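Local atomic coordinates of UDP-N-Acetylenolpyruvylglucosamine Reductase (Thermus caldophilus, PDB entry 2GQT), a protein that reduces UDP-N-acetylenolpyruvylglucosamine to UDP-N-acetylmuramate with the aid of bound FAD, a step in making the peptidoglycan of the bacterial cell wall. Residues Pro41-Gly46 with Val58-Ile63; Glu7-Lys12 with Ala23-Val28. One frame throughout, in Å; residues are numbered along the deposited sequence.

Overall arrangement
From the N terminus, strand 5-10 and strand 22-28 form a beta hairpin, and contact 2 closes the loop between them. The chain then climbs through helix 31-37 into strand 42-44, and contact 1 closes the next loop when strand 61-65 comes back alongside it. The two loops therefore follow one another in series; neither encloses nor crosses the other. Strands 22-28 and 42-44, parallel and joined through helix 31-37, form a beta-alpha-beta crossover; strand 61-65 slots between them, giving the order 5-10, 22-28, 61-65, 42-44. Val62, bonded through its backbone to Glu24 and Trp26, ties the antiparallel hairpin to the parallel pair that reaches the FAD.

Contact 1. Residues Pro41-Gly46 with Val58-Ile63; sequences PYRVLG and VPERVI. With FAD (flavin-adenine dinucleotide), chain C.
The parallel edge pair of a mixed four-stranded sheet in the FAD-binding domain shows how a strand can deliver its backbone to a cofactor. Arg61 N bonds to Pro41 O, Arg43 N to Arg61 O, Ile63 N to Arg43 O and Leu45 N to Ile63 O, the usual parallel alternation. On the face carrying Arg43 and Val62, the extended arginine chain makes a salt bridge, NE donating to Glu60 OE1 at 2.7 Å. The oxygen lies in the guanidinium plane but is approached from above the carboxylate, the two planes standing 65° apart. A bend in the glutamate chain (chi2 84°) turns the carboxylate to this meeting. Arg43 NH2 adds a weak bond to the same oxygen, and a water takes a weak bond from Arg43 NH2 and donates to Glu60 OE2. Val58 CG1 lies over one guanidinium face, toward its rim, 3.7 Å from Arg43 NE, while Trp267 makes a cation-pi contact and Pro268 O takes a bond from NH2. Nearby, Leu45 CB rests on Val62 CG1 at 3.6 Å. On the face of Tyr42 and Ile63, the isoleucine brings its CD1 within 3.7 Å of Tyr42 CB and lies oblique to the ring, whose hydroxyl is bonded to Gly159 O. Toward the C-terminal end of segment 41-46, the FAD ribose hydroxyl O2B donates to Val44 O at 2.6 Å, and Gly46 N reaches the phosphate oxygen O2A of FAD at 2.8 Å. Gly48, Ser49 and Asn50 add further bonds, so FAD is gripped where a parallel strand runs into a glycine-containing loop, as befits the FAD-binding domain of the MurB family.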
ATOM      1  N   PRO A  41      -8.530   2.258  20.667  1.00 18.56           N
ATOM      2  CA  PRO A  41      -7.409   1.759  19.860  1.00 18.04           C
ATOM      3  C   PRO A  41      -7.831   1.315  18.460  1.00 16.95           C
ATOM      4  O   PRO A  41      -8.817   0.599  18.303  1.00 16.96           O
ATOM      5  CB  PRO A  41      -6.900   0.564  20.669  1.00 18.24           C
ATOM      6  CG  PRO A  41      -7.231   0.918  22.085  1.00 18.72           C
ATOM      7  CD  PRO A  41      -8.512   1.692  22.033  1.00 18.79           C
ATOM      8  N   TYR A  42      -7.070   1.751  17.461  1.00 16.13           N
ATOM      9  CA  TYR A  42      -7.438   1.557  16.063  1.00 15.22           C
ATOM     10  C   TYR A  42      -6.210   1.299  15.205  1.00 14.92           C
ATOM     11  O   TYR A  42      -5.078   1.617  15.596  1.00 14.62           O
ATOM     12  CB  TYR A  42      -8.184   2.792  15.527  1.00 15.55           C
ATOM     13  CG  TYR A  42      -7.369   4.066  15.611  1.00 14.58           C
ATOM     14  CD1 TYR A  42      -6.488   4.432  14.585  1.00 14.33           C
ATOM     15  CD2 TYR A  42      -7.453   4.890  16.734  1.00 15.20           C
ATOM     16  CE1 TYR A  42      -5.724   5.585  14.676  1.00 15.54           C
ATOM     17  CE2 TYR A  42      -6.698   6.045  16.832  1.00 15.34           C
ATOM     18  CZ  TYR A  42      -5.831   6.390  15.802  1.00 15.21           C
ATOM     19  OH  TYR A  42      -5.087   7.543  15.906  1.00 16.18           O
ATOM     20  N   ARG A  43      -6.462   0.717  14.033  1.00 14.15           N
ATOM     21  CA  ARG A  43      -5.518   0.644  12.927  1.00 13.95           C
ATOM     22  C   ARG A  43      -6.237   1.217  11.709  1.00 13.42           C
ATOM     23  O   ARG A  43      -7.468   1.243  11.676  1.00 14.38           O
ATOM     24  CB  ARG A  43      -5.146  -0.808  12.635  1.00 14.01           C
ATOM     25  CG  ARG A  43      -4.507  -1.559  13.792  1.00 15.70           C
ATOM     26  CD  ARG A  43      -4.251  -2.992  13.396  1.00 17.03           C
ATOM     27  NE  ARG A  43      -3.853  -3.808  14.537  1.00 17.84           N
ATOM     28  CZ  ARG A  43      -2.632  -4.285  14.739  1.00 18.63           C
ATOM     29  NH1 ARG A  43      -1.652  -4.050  13.873  1.00 20.20           N
ATOM     30  NH2 ARG A  43      -2.397  -5.015  15.817  1.00 18.95           N
ATOM     31  N   VAL A  44      -5.486   1.681  10.715  1.00 12.04           N
ATOM     32  CA  VAL A  44      -6.085   2.145   9.463  1.00 11.77           C
ATOM     33  C   VAL A  44      -5.771   1.145   8.358  1.00 10.29           C
ATOM     34  O   VAL A  44      -4.624   0.709   8.183  1.00 10.42           O
ATOM     35  CB  VAL A  44      -5.597   3.552   9.052  1.00 12.53           C
ATOM     36  CG1 VAL A  44      -6.344   4.046   7.813  1.00 12.98           C
ATOM     37  CG2 VAL A  44      -5.770   4.528  10.187  1.00 14.64           C
ATOM     38  N   LEU A  45      -6.807   0.767   7.622  1.00  9.11           N
ATOM     39  CA  LEU A  45      -6.659  -0.108   6.475  1.00  8.93           C
ATOM     40  C   LEU A  45      -6.814   0.693   5.194  1.00  8.56           C
ATOM     41  O   LEU A  45      -7.826   1.391   5.018  1.00  9.39           O
ATOM     42  CB  LEU A  45      -7.714  -1.214   6.533  1.00  8.72           C
ATOM     43  CG  LEU A  45      -7.871  -2.165   5.349  1.00  9.89           C
ATOM     44  CD1 LEU A  45      -6.652  -3.067   5.184  1.00 10.49           C
ATOM     45  CD2 LEU A  45      -9.149  -2.968   5.527  1.00 10.60           C
ATOM     46  N   GLY A  46      -5.821   0.596   4.308  1.00  8.22           N
ATOM     47  CA  GLY A  46      -5.913   1.188   2.972  1.00  8.31           C
ATOM     48  C   GLY A  46      -6.420   0.124   2.017  1.00  7.99           C
ATOM     49  O   GLY A  46      -7.402  -0.560   2.307  1.00  8.80           O
ATOM     50  N   VAL A  58      -7.089  -9.178  14.074  1.00 15.11           N
ATOM     51  CA  VAL A  58      -6.661  -8.121  15.005  1.00 15.74           C
ATOM     52  C   VAL A  58      -7.808  -7.699  15.923  1.00 16.13           C
ATOM     53  O   VAL A  58      -8.971  -7.751  15.518  1.00 15.78           O
ATOM     54  CB  VAL A  58      -6.093  -6.869  14.274  1.00 15.42           C
ATOM     55  CG1 VAL A  58      -4.889  -7.231  13.410  1.00 15.93           C
ATOM     56  CG2 VAL A  58      -7.166  -6.182  13.428  1.00 15.55           C
ATOM     57  N   PRO A  59      -7.489  -7.300  17.171  1.00 16.45           N
ATOM     58  CA  PRO A  59      -8.538  -6.893  18.107  1.00 16.51           C
ATOM     59  C   PRO A  59      -8.962  -5.422  18.043  1.00 16.73           C
ATOM     60  O   PRO A  59     -10.036  -5.076  18.543  1.00 17.25           O
ATOM     61  CB  PRO A  59      -7.914  -7.205  19.471  1.00 16.91           C
ATOM     62  CG  PRO A  59      -6.464  -6.954  19.264  1.00 17.11           C
ATOM     63  CD  PRO A  59      -6.156  -7.284  17.808  1.00 16.68           C
ATOM     64  N   GLU A  60      -8.142  -4.571  17.429  1.00 16.66           N
ATOM     65  CA  GLU A  60      -8.417  -3.138  17.389  1.00 16.57           C
ATOM     66  C   GLU A  60      -9.502  -2.814  16.365  1.00 15.88           C
ATOM     67  O   GLU A  60      -9.825  -3.638  15.502  1.00 16.10           O
ATOM     68  CB  GLU A  60      -7.152  -2.337  17.058  1.00 17.11           C
ATOM     69  CG  GLU A  60      -6.012  -2.476  18.061  1.00 18.28           C
ATOM     70  CD  GLU A  60      -5.139  -3.692  17.824  1.00 19.45           C
ATOM     71  OE1 GLU A  60      -5.262  -4.349  16.766  1.00 18.97           O
ATOM     72  OE2 GLU A  60      -4.313  -3.992  18.715  1.00 21.55           O
ATOM     73  N   ARG A  61     -10.060  -1.612  16.469  1.00 15.00           N
ATOM     74  CA  ARG A  61     -10.940  -1.097  15.432  1.00 14.28           C
ATOM     75  C   ARG A  61     -10.102  -0.911  14.175  1.00 13.38           C
ATOM     76  O   ARG A  61      -9.021  -0.326  14.236  1.00 14.45           O
ATOM     77  CB  ARG A  61     -11.537   0.236  15.855  1.00 14.29           C
ATOM     78  CG  ARG A  61     -12.410   0.161  17.093  1.00 14.75           C
ATOM     79  CD  ARG A  61     -12.972   1.527  17.402  1.00 15.93           C
ATOM     80  NE  ARG A  61     -13.889   1.487  18.539  1.00 17.44           N
ATOM     81  CZ  ARG A  61     -14.534   2.547  19.017  1.00 18.91           C
ATOM     82  NH1 ARG A  61     -14.363   3.744  18.469  1.00 18.40           N
ATOM     83  NH2 ARG A  61     -15.353   2.407  20.052  1.00 20.16           N
ATOM     84  N   VAL A  62     -10.584  -1.444  13.056  1.00 12.27           N
ATOM     85  CA  VAL A  62      -9.900  -1.265  11.778  1.00 11.37           C
ATOM     86  C   VAL A  62     -10.701  -0.246  10.970  1.00 11.13           C
ATOM     87  O   VAL A  62     -11.860  -0.482  10.638  1.00 11.95           O
ATOM     88  CB  VAL A  62      -9.729  -2.605  11.027  1.00 10.81           C
ATOM     89  CG1 VAL A  62      -9.053  -2.377   9.692  1.00 11.16           C
ATOM     90  CG2 VAL A  62      -8.892  -3.566  11.859  1.00 12.05           C
ATOM     91  N   ILE A  63     -10.086   0.898  10.694  1.00 11.25           N
ATOM     92  CA  ILE A  63     -10.751   2.026  10.061  1.00 11.61           C
ATOM     93  C   ILE A  63     -10.458   2.075   8.564  1.00 10.71           C
ATOM     94  O   ILE A  63      -9.295   1.990   8.142  1.00 11.17           O
ATOM     95  CB  ILE A  63     -10.322   3.351  10.717  1.00 11.80           C
ATOM     96  CG1 ILE A  63     -10.751   3.383  12.189  1.00 13.10           C
ATOM     97  CG2 ILE A  63     -10.900   4.543   9.967  1.00 13.06           C
ATOM     98  CD1 ILE A  63     -10.209   4.555  12.967  1.00 14.57           C
TER
HETATM   99  PA  FAD C 601      -2.270  -1.051   3.279  1.00  6.88           P
HETATM  100  O1A FAD C 601      -1.578  -2.267   2.823  1.00  7.23           O
HETATM  101  O2A FAD C 601      -3.732  -1.067   3.508  1.00  6.86           O
HETATM  102  O5B FAD C 601      -1.596  -0.483   4.599  1.00  7.10           O
HETATM  103  C5B FAD C 601      -0.172  -0.343   4.656  1.00  8.23           C
HETATM  104  C4B FAD C 601       0.213   0.528   5.832  1.00  8.05           C
HETATM  105  O4B FAD C 601      -0.302   1.856   5.607  1.00  7.34           O
HETATM  106  C3B FAD C 601      -0.363   0.064   7.178  1.00  8.81           C
HETATM  107  O3B FAD C 601       0.566   0.433   8.198  1.00 10.30           O
HETATM  108  C2B FAD C 601      -1.633   0.900   7.292  1.00  8.26           C
HETATM  109  O2B FAD C 601      -2.042   1.077   8.647  1.00  8.97           O
HETATM  110  C1B FAD C 601      -1.157   2.219   6.721  1.00  8.04           C
HETATM  111  N9A FAD C 601      -2.218   3.107   6.202  1.00  7.32           N
HETATM  112  C8A FAD C 601      -3.089   2.831   5.218  1.00  7.52           C
HETATM  113  N7A FAD C 601      -3.871   3.896   5.021  1.00  7.47           N
HETATM  114  C5A FAD C 601      -3.478   4.861   5.860  1.00  7.00           C
HETATM  115  C6A FAD C 601      -3.905   6.164   6.139  1.00  6.91           C
HETATM  116  N6A FAD C 601      -4.910   6.756   5.480  1.00  8.04           N
HETATM  117  N1A FAD C 601      -3.258   6.859   7.095  1.00  8.05           N
HETATM  118  C2A FAD C 601      -2.245   6.315   7.784  1.00  8.65           C
HETATM  119  N3A FAD C 601      -1.809   5.076   7.571  1.00  8.09           N
HETATM  120  C4A FAD C 601      -2.426   4.350   6.619  1.00  7.09           C
HETATM  121  N1  FAD C 601       5.043  -0.623  -3.100  1.00 10.78           N
HETATM  122  C2  FAD C 601       5.971   0.274  -3.584  1.00 10.76           C
HETATM  123  O2  FAD C 601       6.486   1.084  -2.826  1.00 11.23           O
HETATM  124  N3  FAD C 601       6.342   0.236  -4.925  1.00 10.66           N
HETATM  125  C4  FAD C 601       5.779  -0.672  -5.813  1.00 10.75           C
HETATM  126  O4  FAD C 601       6.124  -0.668  -6.999  1.00 11.26           O
HETATM  127  C4X FAD C 601       4.833  -1.568  -5.317  1.00 10.21           C
HETATM  128  N5  FAD C 601       4.251  -2.503  -6.169  1.00 11.95           N
HETATM  129  C5X FAD C 601       3.253  -3.355  -5.676  1.00 11.12           C
HETATM  130  C6  FAD C 601       2.627  -4.241  -6.552  1.00 11.84           C
HETATM  131  C7  FAD C 601       1.623  -5.093  -6.102  1.00 12.13           C
HETATM  132  C7M FAD C 601       0.941  -6.050  -7.087  1.00 13.44           C
HETATM  133  C8  FAD C 601       1.253  -5.058  -4.753  1.00 11.92           C
HETATM  134  C8M FAD C 601       0.151  -5.994  -4.236  1.00 12.56           C
HETATM  135  C9  FAD C 601       1.885  -4.179  -3.878  1.00 11.32           C
HETATM  136  C9A FAD C 601       2.889  -3.319  -4.324  1.00 11.55           C
HETATM  137  N10 FAD C 601       3.533  -2.426  -3.451  1.00 10.88           N
HETATM  138  C10 FAD C 601       4.475  -1.538  -3.965  1.00 10.28           C
HETATM  139  C1' FAD C 601       3.261  -2.415  -1.990  1.00  9.70           C
HETATM  140  C2' FAD C 601       2.047  -1.546  -1.625  1.00  9.86           C
HETATM  141  O2' FAD C 601       1.211  -1.324  -2.778  1.00  9.75           O
HETATM  142  C3' FAD C 601       2.453  -0.185  -1.056  1.00  9.30           C
HETATM  143  O3' FAD C 601       3.197  -0.370   0.157  1.00 10.00           O
HETATM  144  C4' FAD C 601       1.235   0.715  -0.811  1.00  9.36           C
HETATM  145  O4' FAD C 601       1.682   2.035  -0.493  1.00 10.41           O
HETATM  146  C5' FAD C 601       0.321   0.215   0.305  1.00  8.62           C
HETATM  147  O5' FAD C 601      -0.853   1.028   0.273  1.00  7.88           O
HETATM  148  P   FAD C 601      -2.248   0.414   0.745  1.00  7.79           P
HETATM  149  O1P FAD C 601      -3.239   1.503   0.643  1.00  7.60           O
HETATM  150  O2P FAD C 601      -2.523  -0.884   0.093  1.00  7.81           O
HETATM  151  O3P FAD C 601      -1.911   0.195   2.300  1.00  7.28           O
HETATM  152  O   HOH W   1      -2.789  -6.179  18.284  1.00 31.40           O

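Contact 2. Residues Glu7-Lys12 with Ala23-Val28; sequences ERVLLK and AELWTV
Leu25 N donates to Glu7 O over 2.8 Å, the shortest polar link between two antiparallel strands of a beta hairpin at the edge of the mixed sheet. Glu7 N answers with a bond to Leu25 O at 3.0 Å, so these residues form a hydrogen-bonded pair. The pattern repeats two residues on, where Val9 N meets Ala23 O at 2.9 Å in a nearly straight bond and Ala23 N returns to Val9 O. Between them, Arg8 and Glu24 make the non-hydrogen-bonded pair; Arg8 CA makes a CA-H...O contact with the neighbouring Ala23 O. On the face of Val9, Ala23 and Leu25 the side-chain contacts are apolar: the branches of Val9 lie across Leu25, with Val9 CG2 4.1 Å from Leu25 CB. Farther along, just past the end of strand 5-10, Leu11 lays CD1 3.7 Å from Ala23 CB. Tyr14 packs against both Val9 and Leu25, and Val62 of the next strand touches Ala23 and Leu25, which joins the hairpin to the body of the sheet. On the face of Arg8 and Glu24, Arg8 folds back through two successive bends (chi2 -70°, chi3 -60°) to lay one face of its guanidinium over the peptide joining Ala23 to Glu24. Its NH1 stays 4.5 Å from Glu24 OE2, too far for a salt bridge, though the opposite charges probably still attract. Glu24, stretched out from CG anti to its own nitrogen (chi1 -176°), instead accepts a hydrogen bond from Trp26 NE1 on OE1 at 2.8 Å, the donor on the anti side and somewhat out of the carboxylate plane.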
ATOM      1  N   GLU A   7     -18.810  -3.441  11.085  1.00 15.70           N
ATOM      2  CA  GLU A   7     -19.119  -4.841  10.852  1.00 16.90           C
ATOM      3  C   GLU A   7     -17.918  -5.756  11.018  1.00 15.81           C
ATOM      4  O   GLU A   7     -16.771  -5.366  10.768  1.00 15.70           O
ATOM      5  CB  GLU A   7     -19.821  -5.053   9.494  1.00 17.19           C
ATOM      6  CG  GLU A   7     -18.946  -5.308   8.297  1.00 20.01           C
ATOM      7  CD  GLU A   7     -19.720  -5.938   7.139  1.00 19.36           C
ATOM      8  OE1 GLU A   7     -19.354  -5.685   5.976  1.00 24.09           O
ATOM      9  OE2 GLU A   7     -20.681  -6.700   7.386  1.00 24.23           O
ATOM     10  N   ARG A   8     -18.214  -6.979  11.445  1.00 15.40           N
ATOM     11  CA  ARG A   8     -17.231  -8.045  11.565  1.00 15.91           C
ATOM     12  C   ARG A   8     -16.906  -8.582  10.190  1.00 15.03           C
ATOM     13  O   ARG A   8     -17.805  -8.990   9.455  1.00 15.40           O
ATOM     14  CB  ARG A   8     -17.806  -9.191  12.402  1.00 16.73           C
ATOM     15  CG  ARG A   8     -18.297  -8.806  13.791  1.00 19.51           C
ATOM     16  CD  ARG A   8     -17.156  -8.439  14.716  1.00 22.50           C
ATOM     17  NE  ARG A   8     -16.205  -9.538  14.889  1.00 24.40           N
ATOM     18  CZ  ARG A   8     -15.111  -9.475  15.645  1.00 25.69           C
ATOM     19  NH1 ARG A   8     -14.823  -8.364  16.308  1.00 24.72           N
ATOM     20  NH2 ARG A   8     -14.305 -10.528  15.738  1.00 26.38           N
ATOM     21  N   VAL A   9     -15.623  -8.588   9.836  1.00 14.30           N
ATOM     22  CA  VAL A   9     -15.184  -9.100   8.539  1.00 14.24           C
ATOM     23  C   VAL A   9     -14.020 -10.069   8.728  1.00 13.84           C
ATOM     24  O   VAL A   9     -13.478 -10.186   9.823  1.00 14.33           O
ATOM     25  CB  VAL A   9     -14.766  -7.955   7.571  1.00 14.47           C
ATOM     26  CG1 VAL A   9     -15.895  -6.949   7.407  1.00 14.55           C
ATOM     27  CG2 VAL A   9     -13.481  -7.260   8.049  1.00 14.93           C
ATOM     28  N   LEU A  10     -13.649 -10.762   7.657  1.00 13.54           N
ATOM     29  CA  LEU A  10     -12.383 -11.486   7.606  1.00 13.22           C
ATOM     30  C   LEU A  10     -11.436 -10.674   6.732  1.00 12.53           C
ATOM     31  O   LEU A  10     -11.766 -10.357   5.586  1.00 12.14           O
ATOM     32  CB  LEU A  10     -12.578 -12.883   7.018  1.00 13.86           C
ATOM     33  CG  LEU A  10     -13.428 -13.848   7.857  1.00 14.99           C
ATOM     34  CD1 LEU A  10     -13.686 -15.133   7.092  1.00 16.64           C
ATOM     35  CD2 LEU A  10     -12.775 -14.141   9.209  1.00 16.38           C
ATOM     36  N   LEU A  11     -10.262 -10.334   7.260  1.00 11.47           N
ATOM     37  CA  LEU A  11      -9.339  -9.474   6.517  1.00 11.42           C
ATOM     38  C   LEU A  11      -8.746 -10.123   5.262  1.00 11.32           C
ATOM     39  O   LEU A  11      -8.204  -9.419   4.403  1.00 11.25           O
ATOM     40  CB  LEU A  11      -8.271  -8.863   7.432  1.00 11.16           C
ATOM     41  CG  LEU A  11      -8.786  -7.769   8.382  1.00 12.01           C
ATOM     42  CD1 LEU A  11      -7.718  -7.324   9.378  1.00 12.86           C
ATOM     43  CD2 LEU A  11      -9.345  -6.558   7.630  1.00 13.59           C
ATOM     44  N   LYS A  12      -8.901 -11.442   5.120  1.00 12.12           N
ATOM     45  CA  LYS A  12      -8.567 -12.129   3.874  1.00 12.96           C
ATOM     46  C   LYS A  12      -9.297 -11.513   2.682  1.00 12.96           C
ATOM     47  O   LYS A  12      -8.800 -11.556   1.556  1.00 13.39           O
ATOM     48  CB  LYS A  12      -8.882 -13.629   3.957  1.00 13.65           C
ATOM     49  CG  LYS A  12     -10.382 -13.986   3.932  1.00 13.63           C
ATOM     50  CD  LYS A  12     -10.644 -15.502   3.890  1.00 14.94           C
ATOM     51  CE  LYS A  12     -12.136 -15.838   3.740  1.00 17.59           C
ATOM     52  NZ  LYS A  12     -12.692 -15.546   2.382  1.00 20.93           N
ATOM     53  N   ALA A  23     -11.770  -9.173  12.076  1.00 13.71           N
ATOM     54  CA  ALA A  23     -11.570  -7.812  12.547  1.00 13.67           C
ATOM     55  C   ALA A  23     -12.887  -7.052  12.515  1.00 13.70           C
ATOM     56  O   ALA A  23     -13.794  -7.383  11.735  1.00 14.58           O
ATOM     57  CB  ALA A  23     -10.523  -7.087  11.704  1.00 13.70           C
ATOM     58  N   GLU A  24     -12.976  -6.039  13.370  1.00 13.37           N
ATOM     59  CA  GLU A  24     -14.119  -5.143  13.402  1.00 13.38           C
ATOM     60  C   GLU A  24     -13.802  -3.933  12.537  1.00 12.80           C
ATOM     61  O   GLU A  24     -12.957  -3.111  12.894  1.00 12.70           O
ATOM     62  CB  GLU A  24     -14.413  -4.720  14.837  1.00 14.20           C
ATOM     63  CG  GLU A  24     -15.640  -3.850  14.994  1.00 15.46           C
ATOM     64  CD  GLU A  24     -15.888  -3.482  16.443  1.00 18.56           C
ATOM     65  OE1 GLU A  24     -15.462  -2.392  16.865  1.00 19.77           O
ATOM     66  OE2 GLU A  24     -16.482  -4.299  17.170  1.00 21.99           O
ATOM     67  N   LEU A  25     -14.494  -3.836  11.405  1.00 12.28           N
ATOM     68  CA  LEU A  25     -14.228  -2.802  10.417  1.00 11.69           C
ATOM     69  C   LEU A  25     -15.168  -1.616  10.586  1.00 11.54           C
ATOM     70  O   LEU A  25     -16.382  -1.770  10.512  1.00 11.76           O
ATOM     71  CB  LEU A  25     -14.346  -3.384   9.006  1.00 11.78           C
ATOM     72  CG  LEU A  25     -13.936  -2.511   7.820  1.00 11.58           C
ATOM     73  CD1 LEU A  25     -12.437  -2.243   7.839  1.00 12.93           C
ATOM     74  CD2 LEU A  25     -14.335  -3.208   6.538  1.00 12.77           C
ATOM     75  N   TRP A  26     -14.588  -0.435  10.770  1.00 11.08           N
ATOM     76  CA  TRP A  26     -15.311   0.829  10.851  1.00 11.79           C
ATOM     77  C   TRP A  26     -15.108   1.606   9.554  1.00 11.61           C
ATOM     78  O   TRP A  26     -13.990   2.016   9.252  1.00 12.01           O
ATOM     79  CB  TRP A  26     -14.751   1.653  12.015  1.00 13.08           C
ATOM     80  CG  TRP A  26     -15.089   1.107  13.361  1.00 13.82           C
ATOM     81  CD1 TRP A  26     -14.751  -0.111  13.865  1.00 14.32           C
ATOM     82  CD2 TRP A  26     -15.837   1.773  14.383  1.00 15.07           C
ATOM     83  NE1 TRP A  26     -15.260  -0.257  15.139  1.00 15.37           N
ATOM     84  CE2 TRP A  26     -15.926   0.890  15.479  1.00 15.29           C
ATOM     85  CE3 TRP A  26     -16.443   3.030  14.476  1.00 15.25           C
ATOM     86  CZ2 TRP A  26     -16.603   1.223  16.656  1.00 15.56           C
ATOM     87  CZ3 TRP A  26     -17.118   3.361  15.648  1.00 15.62           C
ATOM     88  CH2 TRP A  26     -17.187   2.463  16.720  1.00 15.50           C
ATOM     89  N   THR A  27     -16.175   1.799   8.781  1.00 11.64           N
ATOM     90  CA  THR A  27     -16.090   2.558   7.535  1.00 12.10           C
ATOM     91  C   THR A  27     -16.556   3.982   7.807  1.00 12.42           C
ATOM     92  O   THR A  27     -17.726   4.214   8.122  1.00 13.41           O
ATOM     93  CB  THR A  27     -16.902   1.887   6.404  1.00 12.57           C
ATOM     94  OG1 THR A  27     -16.437   0.545   6.231  1.00 12.96           O
ATOM     95  CG2 THR A  27     -16.723   2.635   5.095  1.00 13.08           C
ATOM     96  N   VAL A  28     -15.613   4.915   7.718  1.00 12.17           N
ATOM     97  CA  VAL A  28     -15.793   6.317   8.099  1.00 13.69           C
ATOM     98  C   VAL A  28     -16.020   7.169   6.854  1.00 13.27           C
ATOM     99  O   VAL A  28     -15.247   7.079   5.908  1.00 13.06           O
ATOM    100  CB  VAL A  28     -14.518   6.828   8.847  1.00 14.13           C
ATOM    101  CG1 VAL A  28     -14.506   8.347   8.951  1.00 16.24           C
ATOM    102  CG2 VAL A  28     -14.417   6.186  10.230  1.00 16.76           C
TER